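Uncharacterized protein (Corynebacterium glutamicum, PDB 2NSF) probably catalyses the mycothiol-dependent isomerization of maleylpyruvate, using a zinc ion bound by two histidines and a glutamate. Local coordinates at residues Tyr43-Leu49 against Leu172-Ala176; Trp159-Arg163 against Thr188-Glu192; Val73-Ile78 against Leu120-Ser124. All blocks are in the same frame, centred on the assembly; numbering follows the deposited sequence.

Contact 1: Tyr43-Leu49 against Leu172-Ala176; sequences YSRQLSL and LGAVA
L172 lies across the ring of Y43, and from there the leucine can be traced into the last turns of helix 29-49. Its CB leads toward that helix, and a chi1 of -82° sets CG anti to the leucine's own carbonyl carbon, beside its backbone N. L172 CG is 3.9 Å from CE1 of Y43. From CG the branch CD1 does most of the touching: L172 CD1 sits over one face of the tyrosine ring, 3.5 Å from Y43 CE1. The same methyl lies 3.7 Å from Q46 CB and also 3.7 Å from the backbone N of L47, so it is wedged between the ring and the helix backbone. Y43 offers its face because its own CG is anti to the backbone N (chi1 172°), which carries the ring outward, steeply across the helix, with a face turned to the leucine.

One turn on, Q46 fills the bend of the 172-176 chain. Its aliphatic part packs on A176, with Q46 CG 3.7 Å from A176 CB, and its terminal amide is tucked against the backbone at V175 and A176. L49 finishes the contact at the more exposed end, where its CD1 is 3.9 Å from V175 CG2 and the two side chains cross at about a right angle.

The bend starts at G173, where helix 156-171 has ended and a positive phi, a value that suits glycine, turns the chain. The carbonyl O of L172 is held by R66. This is packing of a loop onto the first long helix of a bundle: Y43 and L47 also touch I70 of helix 66-89, L172 touches L69 there, and Y43 reaches the zinc ligand H168 on helix 156-171.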
loop_
_atom_site.group_PDB
_atom_site.type_symbol
_atom_site.label_atom_id
_atom_site.label_comp_id
_atom_site.label_asym_id
_atom_site.label_seq_id
_atom_site.Cartn_x
_atom_site.Cartn_y
_atom_site.Cartn_z
ATOM N N TYR A 43 2.509 -11.574 -1.782
ATOM C CA TYR A 43 1.060 -11.490 -1.670
ATOM C C TYR A 43 0.420 -12.755 -2.268
ATOM O O TYR A 43 -0.470 -13.355 -1.664
ATOM C CB TYR A 43 0.548 -10.249 -2.418
ATOM C CG TYR A 43 -0.960 -10.175 -2.525
ATOM C CD1 TYR A 43 -1.730 -9.623 -1.502
ATOM C CD2 TYR A 43 -1.619 -10.692 -3.638
ATOM C CE1 TYR A 43 -3.126 -9.586 -1.588
ATOM C CE2 TYR A 43 -3.009 -10.663 -3.734
ATOM C CZ TYR A 43 -3.752 -10.109 -2.708
ATOM O OH TYR A 43 -5.123 -10.073 -2.795
ATOM N N SER A 44 0.883 -13.155 -3.447
ATOM C CA SER A 44 0.329 -14.333 -4.115
ATOM C C SER A 44 0.504 -15.607 -3.292
ATOM O O SER A 44 -0.356 -16.488 -3.321
ATOM C CB SER A 44 0.950 -14.495 -5.505
ATOM O OG SER A 44 0.561 -13.424 -6.351
ATOM N N ARG A 45 1.610 -15.716 -2.562
ATOM C CA ARG A 45 1.814 -16.893 -1.719
ATOM C C ARG A 45 0.747 -16.926 -0.625
ATOM O O ARG A 45 0.254 -17.994 -0.258
ATOM C CB ARG A 45 3.211 -16.885 -1.079
ATOM C CG ARG A 45 4.315 -17.383 -2.002
ATOM C CD ARG A 45 5.611 -17.629 -1.244
ATOM N NE ARG A 45 6.224 -16.395 -0.772
ATOM C CZ ARG A 45 7.010 -15.619 -1.512
ATOM N NH1 ARG A 45 7.283 -15.953 -2.766
ATOM N NH2 ARG A 45 7.528 -14.516 -0.992
ATOM N N GLN A 46 0.385 -15.758 -0.106
ATOM C CA GLN A 46 -0.631 -15.687 0.938
ATOM C C GLN A 46 -2.007 -16.035 0.379
ATOM O O GLN A 46 -2.803 -16.693 1.042
ATOM C CB GLN A 46 -0.661 -14.290 1.567
ATOM C CG GLN A 46 0.676 -13.863 2.148
ATOM C CD GLN A 46 1.256 -14.900 3.091
ATOM O OE1 GLN A 46 2.379 -15.370 2.901
ATOM N NE2 GLN A 46 0.498 -15.258 4.114
ATOM N N LEU A 47 -2.283 -15.583 -0.841
ATOM C CA LEU A 47 -3.568 -15.866 -1.475
ATOM C C LEU A 47 -3.677 -17.369 -1.715
ATOM O O LEU A 47 -4.747 -17.963 -1.558
ATOM C CB LEU A 47 -3.677 -15.118 -2.808
ATOM C CG LEU A 47 -4.966 -15.337 -3.612
ATOM C CD1 LEU A 47 -6.189 -15.005 -2.759
ATOM C CD2 LEU A 47 -4.928 -14.471 -4.861
ATOM N N SER A 48 -2.560 -17.981 -2.095
ATOM C CA SER A 48 -2.529 -19.416 -2.351
ATOM C C SER A 48 -2.843 -20.199 -1.078
ATOM O O SER A 48 -3.442 -21.276 -1.131
ATOM C CB SER A 48 -1.155 -19.824 -2.894
ATOM O OG SER A 48 -1.125 -21.204 -3.217
ATOM N N LEU A 49 -2.450 -19.657 0.071
ATOM C CA LEU A 49 -2.708 -20.328 1.342
ATOM C C LEU A 49 -4.176 -20.270 1.739
ATOM O O LEU A 49 -4.677 -21.172 2.407
ATOM C CB LEU A 49 -1.856 -19.720 2.458
ATOM C CG LEU A 49 -0.357 -20.024 2.403
ATOM C CD1 LEU A 49 0.342 -19.287 3.533
ATOM C CD2 LEU A 49 -0.124 -21.525 2.517
ATOM N N LEU A 172 -4.696 -10.263 4.194
ATOM C CA LEU A 172 -5.315 -11.519 3.772
ATOM C C LEU A 172 -5.573 -12.439 4.960
ATOM O O LEU A 172 -6.429 -13.313 4.899
ATOM C CB LEU A 172 -4.440 -12.232 2.740
ATOM C CG LEU A 172 -4.602 -11.726 1.305
ATOM C CD1 LEU A 172 -3.590 -12.404 0.403
ATOM C CD2 LEU A 172 -6.031 -11.995 0.833
ATOM N N GLY A 173 -4.826 -12.242 6.040
ATOM C CA GLY A 173 -5.035 -13.060 7.220
ATOM C C GLY A 173 -4.493 -14.474 7.158
ATOM O O GLY A 173 -5.077 -15.392 7.739
ATOM N N ALA A 174 -3.391 -14.656 6.441
ATOM C CA ALA A 174 -2.751 -15.960 6.342
ATOM C C ALA A 174 -1.577 -15.911 7.319
ATOM O O ALA A 174 -1.791 -15.908 8.525
ATOM C CB ALA A 174 -2.268 -16.211 4.923
ATOM N N VAL A 175 -0.349 -15.844 6.813
ATOM C CA VAL A 175 0.810 -15.791 7.706
ATOM C C VAL A 175 1.735 -14.590 7.506
ATOM O O VAL A 175 2.731 -14.458 8.215
ATOM C CB VAL A 175 1.675 -17.073 7.596
ATOM C CG1 VAL A 175 0.844 -18.289 7.945
ATOM C CG2 VAL A 175 2.263 -17.193 6.201
ATOM N N ALA A 176 1.414 -13.715 6.556
ATOM C CA ALA A 176 2.257 -12.548 6.298
ATOM C C ALA A 176 2.216 -11.544 7.448
ATOM O O ALA A 176 1.198 -11.396 8.126
ATOM C CB ALA A 176 1.840 -11.872 4.994
#

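Contact 2: Trp159-Arg163 against Thr188-Glu192; sequences WMRSR and TLAAE. With SO4 (sulfate ion), chain B.
W159 and E192 bury the most surface here, and a hydrogen bond joins them: W159 NE1 gives its proton to E192 OE2 at 2.8 Å. The carboxylate stands at the indole edge with its plane 72° from the ring, and OE2 is met on its syn side but well out of the carboxylate plane. E192 spans the gap because its chain is extended, with CG anti to the backbone N (chi1 -171°).

The other carboxylate oxygen turns to R163. R163 NH1 and E192 OE1 form a salt bridge of 2.9 Å, so the glutamate is gripped at both oxygens by two residues one helical turn apart. The indole is also sandwiched, which fixes how it is turned. T188 CG2 makes a CH-pi contact over one face, 3.7 Å from the centroid of the six-membered ring, while R163 CG lies over the opposite face, toward its rim. L189 CD2 approaches the ring obliquely, 3.7 Å from W159 CH2.

R163 uses the far edge of its guanidinium for a sulfate, probably from the crystallisation liquor: NH1 bonds sulfate O4 at 2.9 Å and NH2 bonds O2 at 3.1 Å. T146 and R150 also hydrogen-bond the anion.

With the indole between them, the two helix segments stay 12.4 Å apart at the axes and run at 100° to each other. It is an interdomain joint, linking the N-terminal helical bundle to the C-terminal domain close to the zinc site; R163 directly precedes the ligand E164, and the bound anion is consistent with a pocket for an anionic substrate.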
loop_
_atom_site.group_PDB
_atom_site.type_symbol
_atom_site.label_atom_id
_atom_site.label_comp_id
_atom_site.label_asym_id
_atom_site.label_seq_id
_atom_site.Cartn_x
_atom_site.Cartn_y
_atom_site.Cartn_z
ATOM N N TRP A 159 6.076 2.252 -6.631
ATOM C CA TRP A 159 5.932 2.458 -5.193
ATOM C C TRP A 159 4.488 2.198 -4.778
ATOM O O TRP A 159 4.215 1.517 -3.788
ATOM C CB TRP A 159 6.317 3.896 -4.825
ATOM C CG TRP A 159 5.839 4.326 -3.456
ATOM C CD1 TRP A 159 4.997 5.363 -3.174
ATOM C CD2 TRP A 159 6.167 3.724 -2.195
ATOM N NE1 TRP A 159 4.779 5.448 -1.820
ATOM C CE2 TRP A 159 5.485 4.453 -1.194
ATOM C CE3 TRP A 159 6.971 2.640 -1.811
ATOM C CZ2 TRP A 159 5.580 4.137 0.168
ATOM C CZ3 TRP A 159 7.066 2.324 -0.450
ATOM C CH2 TRP A 159 6.374 3.071 0.518
ATOM N N MET A 160 3.557 2.748 -5.546
ATOM C CA MET A 160 2.144 2.578 -5.237
ATOM C C MET A 160 1.753 1.107 -5.195
ATOM O O MET A 160 1.046 0.672 -4.286
ATOM C CB MET A 160 1.298 3.323 -6.269
ATOM C CG MET A 160 1.484 4.829 -6.218
ATOM S SD MET A 160 0.907 5.641 -7.716
ATOM C CE MET A 160 -0.837 5.690 -7.414
ATOM N N ARG A 161 2.213 0.334 -6.169
ATOM C CA ARG A 161 1.880 -1.086 -6.184
ATOM C C ARG A 161 2.542 -1.792 -5.001
ATOM O O ARG A 161 1.933 -2.661 -4.376
ATOM C CB ARG A 161 2.316 -1.732 -7.497
ATOM C CG ARG A 161 1.906 -3.203 -7.626
ATOM C CD ARG A 161 0.387 -3.380 -7.547
ATOM N NE ARG A 161 -0.006 -4.757 -7.839
ATOM C CZ ARG A 161 -1.244 -5.227 -7.723
ATOM N NH1 ARG A 161 -2.228 -4.434 -7.316
ATOM N NH2 ARG A 161 -1.500 -6.497 -8.010
ATOM N N SER A 162 3.778 -1.419 -4.689
ATOM C CA SER A 162 4.483 -2.029 -3.564
ATOM C C SER A 162 3.710 -1.839 -2.257
ATOM O O SER A 162 3.605 -2.770 -1.457
ATOM C CB SER A 162 5.895 -1.440 -3.426
ATOM O OG SER A 162 6.723 -1.830 -4.515
ATOM N N ARG A 163 3.176 -0.637 -2.024
ATOM C CA ARG A 163 2.407 -0.397 -0.801
ATOM C C ARG A 163 1.249 -1.384 -0.721
ATOM O O ARG A 163 0.962 -1.954 0.330
ATOM C CB ARG A 163 1.809 1.016 -0.774
ATOM C CG ARG A 163 2.794 2.152 -0.707
ATOM C CD ARG A 163 2.054 3.478 -0.534
ATOM N NE ARG A 163 0.980 3.634 -1.517
ATOM C CZ ARG A 163 0.570 4.805 -1.991
ATOM N NH1 ARG A 163 1.140 5.928 -1.568
ATOM N NH2 ARG A 163 -0.393 4.854 -2.905
ATOM N N THR A 188 10.012 4.030 4.131
ATOM C CA THR A 188 9.313 4.944 3.236
ATOM C C THR A 188 7.857 5.109 3.672
ATOM O O THR A 188 7.296 6.204 3.582
ATOM C CB THR A 188 9.385 4.451 1.775
ATOM O OG1 THR A 188 10.761 4.262 1.411
ATOM C CG2 THR A 188 8.771 5.488 0.830
ATOM N N LEU A 189 7.245 4.029 4.155
ATOM C CA LEU A 189 5.863 4.090 4.629
ATOM C C LEU A 189 5.743 4.943 5.891
ATOM O O LEU A 189 4.804 5.730 6.034
ATOM C CB LEU A 189 5.327 2.684 4.936
ATOM C CG LEU A 189 4.912 1.787 3.773
ATOM C CD1 LEU A 189 4.557 0.392 4.306
ATOM C CD2 LEU A 189 3.717 2.411 3.053
ATOM N N ALA A 190 6.684 4.784 6.815
ATOM C CA ALA A 190 6.638 5.561 8.050
ATOM C C ALA A 190 6.682 7.050 7.729
ATOM O O ALA A 190 5.933 7.848 8.303
ATOM C CB ALA A 190 7.805 5.185 8.950
ATOM N N ALA A 191 7.570 7.423 6.813
ATOM C CA ALA A 191 7.714 8.815 6.406
ATOM C C ALA A 191 6.481 9.301 5.656
ATOM O O ALA A 191 5.948 10.370 5.948
ATOM C CB ALA A 191 8.950 8.978 5.528
ATOM N N GLU A 192 6.023 8.518 4.687
ATOM C CA GLU A 192 4.866 8.924 3.893
ATOM C C GLU A 192 3.596 9.099 4.711
ATOM O O GLU A 192 2.880 10.089 4.557
ATOM C CB GLU A 192 4.594 7.916 2.778
ATOM C CG GLU A 192 3.535 8.397 1.802
ATOM C CD GLU A 192 3.307 7.431 0.664
ATOM O OE1 GLU A 192 2.564 6.448 0.860
ATOM O OE2 GLU A 192 3.883 7.656 -0.421
HETATM S S SO4 B . -1.327 8.431 -3.192
HETATM O O1 SO4 B . -1.516 9.712 -3.897
HETATM O O2 SO4 B . -1.869 7.332 -4.001
HETATM O O3 SO4 B . -2.039 8.485 -1.909
HETATM O O4 SO4 B . 0.109 8.198 -2.966
#

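Contact 3: Val73-Ile78 against Leu120-Ser124; sequences VAYNAI and LHEHS. With SO4 (sulfate ion), chain C.
A74 and L120 meet where two helices of the N-terminal bundle pack together; segments 73-78 and 120-124 run in nearly the same direction, their axes 22° apart and 8.7 Å at closest approach. Parallel second and third long helices fit the up-down-down-up four-helix bundle of the DinB-like fold, to which this family probably belongs. The small residues on helix 66-89 permit the approach. A74 CB is 3.5 Å from L120 CG, nested in the fork where the leucine branches, and S124 OG closes on the same alanine from the next turn.

One turn along, A77 CB rests 3.9 Å from S124 CB. The serine hydroxyl is turned back into its own helix: with chi1 at 60°, OG stands between the backbone N and the carbonyl carbon, lying 2.8 Å from L120 O and 2.9 Å from H121 O, with one proton to give to either. That puts a polar atom in the seam while keeping it engaged with the backbone of its own helix.

Around this centre come looser contacts. Y75 crosses L120 at about a right angle, its OH 4.1 Å from L120 CD2, and the tyrosine is backed by E105 and I106 of helix 99-109. I78 reaches S124 CB with its CG1. On the inner side V73 CG1 approaches the H121 ring obliquely, and NE2 of that ring is hydrogen-bonded to S44 OG on helix 29-49.

Farther in, R161 of helix 156-171 ties down helix 66-89 by bonding both V73 O and N76 OD1 through its NH1. N76 then presents the other half of its amide to a sulfate that Y96 and R102 also hold, N76 ND2 donating to sulfate O4 at 2.9 Å and a nearly straight 166°.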
loop_
_atom_site.group_PDB
_atom_site.type_symbol
_atom_site.label_atom_id
_atom_site.label_comp_id
_atom_site.label_asym_id
_atom_site.label_seq_id
_atom_site.Cartn_x
_atom_site.Cartn_y
_atom_site.Cartn_z
ATOM N N VAL A 73 -7.185 -5.617 -4.904
ATOM C CA VAL A 73 -5.799 -5.708 -5.339
ATOM C C VAL A 73 -5.718 -5.818 -6.860
ATOM O O VAL A 73 -4.849 -5.209 -7.488
ATOM C CB VAL A 73 -5.075 -6.905 -4.648
ATOM C CG1 VAL A 73 -3.665 -7.098 -5.228
ATOM C CG2 VAL A 73 -4.976 -6.633 -3.154
ATOM N N ALA A 74 -6.646 -6.562 -7.462
ATOM C CA ALA A 74 -6.653 -6.712 -8.913
ATOM C C ALA A 74 -7.050 -5.400 -9.586
ATOM O O ALA A 74 -6.425 -4.985 -10.558
ATOM C CB ALA A 74 -7.617 -7.831 -9.330
ATOM N N TYR A 75 -8.091 -4.750 -9.072
ATOM C CA TYR A 75 -8.528 -3.493 -9.673
ATOM C C TYR A 75 -7.462 -2.409 -9.524
ATOM O O TYR A 75 -7.383 -1.485 -10.337
ATOM C CB TYR A 75 -9.872 -3.053 -9.076
ATOM C CG TYR A 75 -10.998 -4.006 -9.429
ATOM C CD1 TYR A 75 -11.207 -4.401 -10.750
ATOM C CD2 TYR A 75 -11.835 -4.534 -8.443
ATOM C CE1 TYR A 75 -12.217 -5.301 -11.091
ATOM C CE2 TYR A 75 -12.857 -5.442 -8.774
ATOM C CZ TYR A 75 -13.034 -5.817 -10.100
ATOM O OH TYR A 75 -14.025 -6.709 -10.444
ATOM N N ASN A 76 -6.638 -2.521 -8.489
ATOM C CA ASN A 76 -5.565 -1.555 -8.301
ATOM C C ASN A 76 -4.518 -1.786 -9.390
ATOM O O ASN A 76 -3.997 -0.835 -9.960
ATOM C CB ASN A 76 -4.946 -1.697 -6.900
ATOM C CG ASN A 76 -3.638 -0.942 -6.757
ATOM O OD1 ASN A 76 -2.567 -1.493 -7.002
ATOM N ND2 ASN A 76 -3.720 0.332 -6.375
ATOM N N ALA A 77 -4.215 -3.048 -9.696
ATOM C CA ALA A 77 -3.240 -3.343 -10.742
ATOM C C ALA A 77 -3.731 -2.736 -12.054
ATOM O O ALA A 77 -2.963 -2.137 -12.802
ATOM C CB ALA A 77 -3.057 -4.853 -10.897
ATOM N N ILE A 78 -5.021 -2.905 -12.324
ATOM C CA ILE A 78 -5.623 -2.366 -13.538
ATOM C C ILE A 78 -5.534 -0.836 -13.547
ATOM O O ILE A 78 -5.230 -0.230 -14.574
ATOM C CB ILE A 78 -7.098 -2.811 -13.649
ATOM C CG1 ILE A 78 -7.156 -4.313 -13.943
ATOM C CG2 ILE A 78 -7.817 -2.008 -14.734
ATOM C CD1 ILE A 78 -8.548 -4.925 -13.819
ATOM N N LEU A 120 -8.432 -13.434 -12.037
ATOM C CA LEU A 120 -8.389 -11.984 -12.220
ATOM C C LEU A 120 -7.103 -11.438 -11.597
ATOM O O LEU A 120 -6.413 -10.600 -12.185
ATOM C CB LEU A 120 -9.610 -11.342 -11.551
ATOM C CG LEU A 120 -9.633 -9.816 -11.401
ATOM C CD1 LEU A 120 -9.406 -9.153 -12.749
ATOM C CD2 LEU A 120 -10.963 -9.380 -10.799
ATOM N N HIS A 121 -6.779 -11.916 -10.401
ATOM C CA HIS A 121 -5.558 -11.480 -9.733
ATOM C C HIS A 121 -4.351 -11.823 -10.598
ATOM O O HIS A 121 -3.513 -10.975 -10.894
ATOM C CB HIS A 121 -5.406 -12.167 -8.375
ATOM C CG HIS A 121 -4.041 -12.011 -7.780
ATOM N ND1 HIS A 121 -3.523 -10.784 -7.423
ATOM C CD2 HIS A 121 -3.062 -12.917 -7.539
ATOM C CE1 HIS A 121 -2.284 -10.938 -6.993
ATOM N NE2 HIS A 121 -1.978 -12.223 -7.053
ATOM N N GLU A 122 -4.271 -13.080 -11.007
ATOM C CA GLU A 122 -3.160 -13.539 -11.817
ATOM C C GLU A 122 -2.994 -12.753 -13.116
ATOM O O GLU A 122 -1.886 -12.338 -13.465
ATOM C CB GLU A 122 -3.342 -15.024 -12.120
ATOM C CG GLU A 122 -2.167 -15.670 -12.801
ATOM C CD GLU A 122 -2.382 -17.153 -12.993
ATOM O OE1 GLU A 122 -2.476 -17.876 -11.978
ATOM O OE2 GLU A 122 -2.469 -17.591 -14.157
ATOM N N HIS A 123 -4.096 -12.536 -13.827
ATOM C CA HIS A 123 -4.036 -11.815 -15.093
ATOM C C HIS A 123 -3.720 -10.328 -14.933
ATOM O O HIS A 123 -2.930 -9.775 -15.702
ATOM C CB HIS A 123 -5.344 -11.986 -15.867
ATOM C CG HIS A 123 -5.258 -11.541 -17.291
ATOM N ND1 HIS A 123 -4.393 -12.117 -18.200
ATOM C CD2 HIS A 123 -5.905 -10.561 -17.965
ATOM C CE1 HIS A 123 -4.512 -11.513 -19.365
ATOM N NE2 HIS A 123 -5.424 -10.563 -19.251
ATOM N N SER A 124 -4.326 -9.682 -13.943
ATOM C CA SER A 124 -4.077 -8.260 -13.718
ATOM C C SER A 124 -2.609 -8.049 -13.335
ATOM O O SER A 124 -1.993 -7.057 -13.729
ATOM C CB SER A 124 -5.005 -7.722 -12.626
ATOM O OG SER A 124 -4.801 -8.391 -11.397
HETATM S S SO4 C . -6.449 2.835 -4.706
HETATM O O1 SO4 C . -6.996 2.078 -3.566
HETATM O O2 SO4 C . -7.468 3.797 -5.167
HETATM O O3 SO4 C . -5.241 3.578 -4.284
HETATM O O4 SO4 C . -6.091 1.910 -5.792
#

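Overall arrangement
From the N terminus, the chain enters contact 1 on helix 29-49 and does not return to close it until the loop at 172-176. Nested within that long loop, contact 3 opens on helix 66-89 and closes on helix 114-133. Contact 2 begins on helix 156-171, after contact 3 has closed but before contact 1 has, and ends on helix 183-199, so contacts 1 and 2 cross. Contacts 1 and 3 touch directly and join three helices of the bundle; R161 carries contact 2 into contact 3. Contact 2 then extends the connected core to the C-terminal domain, with its centre about 20 Å from that of contact 1.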